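Long-range contact in prolyl 4-hydroxylase (Phytophthora capsici LT1534, PDB 6IUQ), which probably hydroxylates proline residues at the 4-position, as an iron(II)- and 2-oxoglutarate-dependent oxygenase built on a double-stranded beta-helix core: residues Trp48-Leu59 / Leu103-Leu113. Sequence-based numbering, arbitrary orientation.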
loop_
_atom_site.group_PDB
_atom_site.type_symbol
_atom_site.label_atom_id
_atom_site.label_comp_id
_atom_site.label_asym_id
_atom_site.label_seq_id
_atom_site.Cartn_x
_atom_site.Cartn_y
_atom_site.Cartn_z
ATOM N N TRP A 48 -10.353 17.083 -11.054
ATOM C CA TRP A 48 -9.433 16.124 -11.661
ATOM C C TRP A 48 -9.672 14.706 -11.120
ATOM O O TRP A 48 -9.793 13.759 -11.899
ATOM C CB TRP A 48 -7.991 16.586 -11.434
ATOM C CG TRP A 48 -6.937 15.866 -12.239
ATOM C CD1 TRP A 48 -7.132 14.963 -13.246
ATOM C CD2 TRP A 48 -5.515 15.982 -12.072
ATOM N NE1 TRP A 48 -5.915 14.514 -13.720
ATOM C CE2 TRP A 48 -4.911 15.121 -13.009
ATOM C CE3 TRP A 48 -4.698 16.726 -11.214
ATOM C CZ2 TRP A 48 -3.529 14.992 -13.119
ATOM C CZ3 TRP A 48 -3.335 16.595 -11.318
ATOM C CH2 TRP A 48 -2.759 15.731 -12.262
ATOM N N ALA A 49 -9.773 14.560 -9.802
ATOM C CA ALA A 49 -10.165 13.279 -9.209
ATOM C C ALA A 49 -11.507 12.759 -9.740
ATOM O O ALA A 49 -11.649 11.562 -10.009
ATOM C CB ALA A 49 -10.217 13.388 -7.695
ATOM N N SER A 50 -12.489 13.640 -9.898
ATOM C CA SER A 50 -13.781 13.237 -10.469
ATOM C C SER A 50 -13.662 12.722 -11.898
ATOM O O SER A 50 -14.298 11.728 -12.272
ATOM C CB SER A 50 -14.778 14.402 -10.453
ATOM O OG SER A 50 -15.186 14.714 -9.138
ATOM N N ALA A 51 -12.879 13.433 -12.703
ATOM C CA ALA A 51 -12.603 13.027 -14.079
ATOM C C ALA A 51 -12.019 11.609 -14.165
ATOM O O ALA A 51 -12.443 10.813 -14.995
ATOM C CB ALA A 51 -11.669 14.015 -14.724
ATOM N N LEU A 52 -11.048 11.300 -13.308
ATOM C CA LEU A 52 -10.404 9.984 -13.309
ATOM C C LEU A 52 -11.427 8.908 -12.926
ATOM O O LEU A 52 -11.463 7.833 -13.540
ATOM C CB LEU A 52 -9.201 9.966 -12.348
ATOM C CG LEU A 52 -7.981 10.818 -12.760
ATOM C CD1 LEU A 52 -7.009 11.031 -11.602
ATOM C CD2 LEU A 52 -7.265 10.193 -13.933
ATOM N N LEU A 53 -12.268 9.216 -11.932
ATOM C CA LEU A 53 -13.326 8.301 -11.480
ATOM C C LEU A 53 -14.334 8.024 -12.598
ATOM O O LEU A 53 -14.722 6.877 -12.809
ATOM C CB LEU A 53 -14.061 8.865 -10.238
ATOM C CG LEU A 53 -15.283 8.103 -9.694
ATOM C CD1 LEU A 53 -14.950 6.657 -9.332
ATOM C CD2 LEU A 53 -15.930 8.823 -8.495
ATOM N N GLU A 54 -14.749 9.067 -13.313
ATOM C CA GLU A 54 -15.683 8.898 -14.428
ATOM C C GLU A 54 -15.116 7.925 -15.459
ATOM O O GLU A 54 -15.806 6.996 -15.889
ATOM C CB GLU A 54 -16.020 10.248 -15.076
ATOM C CG GLU A 54 -16.936 11.124 -14.211
ATOM C CD GLU A 54 -17.317 12.458 -14.866
ATOM O OE1 GLU A 54 -17.883 12.431 -15.984
ATOM O OE2 GLU A 54 -17.069 13.531 -14.244
ATOM N N GLU A 55 -13.847 8.100 -15.821
ATOM C CA GLU A 55 -13.223 7.196 -16.779
ATOM C C GLU A 55 -13.176 5.768 -16.241
ATOM O O GLU A 55 -13.358 4.808 -16.981
ATOM C CB GLU A 55 -11.825 7.688 -17.148
ATOM C CG GLU A 55 -11.863 8.967 -17.954
ATOM C CD GLU A 55 -10.505 9.400 -18.491
ATOM O OE1 GLU A 55 -9.462 8.771 -18.156
ATOM O OE2 GLU A 55 -10.488 10.384 -19.260
HETATM N N MSE A 56 -12.966 5.624 -14.941
HETATM C CA MSE A 56 -12.934 4.292 -14.348
HETATM C C MSE A 56 -14.297 3.614 -14.388
HETATM O O MSE A 56 -14.391 2.419 -14.655
HETATM C CB MSE A 56 -12.438 4.361 -12.905
HETATM C CG MSE A 56 -10.979 4.728 -12.800
HETATM SE SE MSE A 56 -10.435 4.925 -10.948
HETATM C CE MSE A 56 -10.772 3.106 -10.321
ATOM N N ARG A 57 -15.341 4.377 -14.084
ATOM C CA ARG A 57 -16.696 3.856 -14.133
ATOM C C ARG A 57 -17.052 3.438 -15.559
ATOM O O ARG A 57 -17.725 2.435 -15.775
ATOM C CB ARG A 57 -17.694 4.894 -13.625
ATOM C CG ARG A 57 -17.711 5.094 -12.116
ATOM C CD ARG A 57 -19.080 5.608 -11.710
ATOM N NE ARG A 57 -19.096 6.394 -10.481
ATOM C CZ ARG A 57 -19.228 5.890 -9.255
ATOM N NH1 ARG A 57 -19.334 4.575 -9.075
ATOM N NH2 ARG A 57 -19.258 6.712 -8.205
ATOM N N TRP A 58 -16.592 4.217 -16.532
ATOM C CA TRP A 58 -16.815 3.883 -17.923
ATOM C C TRP A 58 -16.154 2.559 -18.283
ATOM O O TRP A 58 -16.759 1.712 -18.936
ATOM C CB TRP A 58 -16.293 4.984 -18.830
ATOM C CG TRP A 58 -16.598 4.718 -20.258
ATOM C CD1 TRP A 58 -17.745 5.047 -20.932
ATOM C CD2 TRP A 58 -15.760 4.040 -21.199
ATOM N NE1 TRP A 58 -17.662 4.625 -22.236
ATOM C CE2 TRP A 58 -16.456 4.003 -22.427
ATOM C CE3 TRP A 58 -14.485 3.471 -21.128
ATOM C CZ2 TRP A 58 -15.919 3.427 -23.569
ATOM C CZ3 TRP A 58 -13.955 2.894 -22.262
ATOM C CH2 TRP A 58 -14.672 2.875 -23.469
ATOM N N LEU A 59 -14.907 2.387 -17.862
ATOM C CA LEU A 59 -14.190 1.145 -18.106
ATOM C C LEU A 59 -14.965 -0.030 -17.540
ATOM O O LEU A 59 -15.012 -1.109 -18.136
ATOM C CB LEU A 59 -12.793 1.198 -17.490
ATOM C CG LEU A 59 -11.804 2.085 -18.237
ATOM C CD1 LEU A 59 -10.517 2.189 -17.453
ATOM C CD2 LEU A 59 -11.552 1.529 -19.637
ATOM N N LEU A 103 -5.776 -0.070 -24.359
ATOM C CA LEU A 103 -6.777 0.238 -23.353
ATOM C C LEU A 103 -6.674 1.704 -22.943
ATOM O O LEU A 103 -7.677 2.411 -22.811
ATOM C CB LEU A 103 -6.589 -0.673 -22.142
ATOM C CG LEU A 103 -7.677 -0.675 -21.077
ATOM C CD1 LEU A 103 -9.033 -0.579 -21.741
ATOM C CD2 LEU A 103 -7.569 -1.955 -20.281
ATOM N N ARG A 104 -5.438 2.155 -22.771
ATOM C CA ARG A 104 -5.177 3.480 -22.246
ATOM C C ARG A 104 -5.673 4.559 -23.175
ATOM O O ARG A 104 -6.115 5.615 -22.725
ATOM C CB ARG A 104 -3.687 3.660 -21.990
ATOM C CG ARG A 104 -3.356 3.826 -20.540
ATOM C CD ARG A 104 -1.890 4.054 -20.387
ATOM N NE ARG A 104 -1.166 2.817 -20.616
ATOM C CZ ARG A 104 -0.178 2.687 -21.484
ATOM N NH1 ARG A 104 0.218 3.728 -22.204
ATOM N NH2 ARG A 104 0.413 1.513 -21.619
ATOM N N THR A 105 -5.608 4.281 -24.473
ATOM C CA THR A 105 -6.085 5.210 -25.499
ATOM C C THR A 105 -7.580 5.513 -25.361
ATOM O O THR A 105 -8.057 6.546 -25.834
ATOM C CB THR A 105 -5.798 4.652 -26.912
ATOM O OG1 THR A 105 -4.432 4.221 -26.978
ATOM C CG2 THR A 105 -6.045 5.710 -27.989
ATOM N N LYS A 106 -8.318 4.630 -24.696
ATOM C CA LYS A 106 -9.741 4.871 -24.483
ATOM C C LYS A 106 -10.005 5.882 -23.376
ATOM O O LYS A 106 -11.086 6.452 -23.325
ATOM C CB LYS A 106 -10.477 3.568 -24.159
ATOM C CG LYS A 106 -10.305 2.484 -25.214
ATOM C CD LYS A 106 -11.084 1.222 -24.861
ATOM C CE LYS A 106 -11.021 0.201 -26.002
ATOM N NZ LYS A 106 -11.600 0.732 -27.279
ATOM N N VAL A 107 -9.025 6.106 -22.495
ATOM C CA VAL A 107 -9.240 6.925 -21.293
ATOM C C VAL A 107 -8.143 7.970 -21.066
ATOM O O VAL A 107 -7.185 7.743 -20.317
ATOM C CB VAL A 107 -9.363 6.031 -20.046
ATOM C CG1 VAL A 107 -10.787 5.484 -19.916
ATOM C CG2 VAL A 107 -8.346 4.877 -20.095
ATOM N N PRO A 108 -8.301 9.142 -21.696
ATOM C CA PRO A 108 -7.257 10.179 -21.770
ATOM C C PRO A 108 -6.687 10.659 -20.430
ATOM O O PRO A 108 -5.466 10.875 -20.333
ATOM C CB PRO A 108 -7.974 11.337 -22.489
ATOM C CG PRO A 108 -9.017 10.677 -23.309
ATOM C CD PRO A 108 -9.511 9.529 -22.447
ATOM N N GLU A 109 -7.532 10.850 -19.420
ATOM C CA GLU A 109 -7.011 11.296 -18.137
ATOM C C GLU A 109 -6.248 10.166 -17.449
ATOM O O GLU A 109 -5.241 10.403 -16.781
ATOM C CB GLU A 109 -8.133 11.823 -17.229
ATOM C CG GLU A 109 -8.885 13.014 -17.807
ATOM C CD GLU A 109 -7.953 14.150 -18.236
ATOM O OE1 GLU A 109 -6.957 14.440 -17.526
ATOM O OE2 GLU A 109 -8.209 14.749 -19.306
ATOM N N LEU A 110 -6.727 8.936 -17.593
ATOM C CA LEU A 110 -5.995 7.812 -17.013
ATOM C C LEU A 110 -4.703 7.574 -17.785
ATOM O O LEU A 110 -3.694 7.210 -17.192
ATOM C CB LEU A 110 -6.853 6.554 -16.985
ATOM C CG LEU A 110 -7.967 6.557 -15.935
ATOM C CD1 LEU A 110 -8.915 5.366 -16.129
ATOM C CD2 LEU A 110 -7.372 6.564 -14.523
ATOM N N ASP A 111 -4.724 7.808 -19.099
ATOM C CA ASP A 111 -3.529 7.645 -19.919
ATOM C C ASP A 111 -2.482 8.691 -19.536
ATOM O O ASP A 111 -1.313 8.374 -19.359
ATOM C CB ASP A 111 -3.881 7.747 -21.405
ATOM C CG ASP A 111 -2.722 7.353 -22.322
ATOM O OD1 ASP A 111 -1.655 6.916 -21.817
ATOM O OD2 ASP A 111 -2.886 7.470 -23.561
ATOM N N ALA A 112 -2.905 9.939 -19.397
ATOM C CA ALA A 112 -2.026 11.004 -18.925
ATOM C C ALA A 112 -1.496 10.734 -17.516
ATOM O O ALA A 112 -0.359 11.084 -17.194
ATOM C CB ALA A 112 -2.753 12.338 -18.952
ATOM N N LEU A 113 -2.309 10.122 -16.665
ATOM C CA LEU A 113 -1.811 9.792 -15.335
ATOM C C LEU A 113 -0.763 8.698 -15.470
ATOM O O LEU A 113 0.243 8.730 -14.794
ATOM C CB LEU A 113 -2.927 9.353 -14.387
ATOM C CG LEU A 113 -2.419 9.077 -12.959
ATOM C CD1 LEU A 113 -1.539 10.220 -12.444
ATOM C CD2 LEU A 113 -3.562 8.816 -11.987
HETATM O O HOH W 1 -5.070 12.921 -16.156
#
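L110 and E109, side by side on the first turn of helix 108-113, press as knobs into two adjoining hollows of helix 48-59. L110 fills the one bounded by L52, E55, M56 and L59: its CD2 lies 3.7 Å from L52 CD2, its CD1 3.8 Å from L59 CD1. E109 enters the other, among W48, A51, L52 and E55; its chain bends at chi2 (-53°), bringing OE1 toward W48 NE1, and one water accepts from NE1 and donates to both O and OE1 of E109, while OE2 forms a salt bridge with R15. E55, extended beyond CG, crosses to the start of the opposing helix. Its OE2 accepts a hydrogen bond from E109 N (3.0 Å) on the syn lone pair, and OE1 one from L110 N (2.8 Å), also syn but somewhat out of the carboxylate plane, so two amides at the helix N-terminus meet one carboxylate, whose OE2 also bonds Y9. Next to it V107, the N-cap residue, points CG1 at L59 CG (3.9 Å), while K106 CB rests near W58 CZ3. The helices cross at -112°, their axes 8.9 Å apart, and M56, L59, L110 and L113 lie on strands 139-146 and 224-232 of the larger sheet, against L143, Y225 and L227.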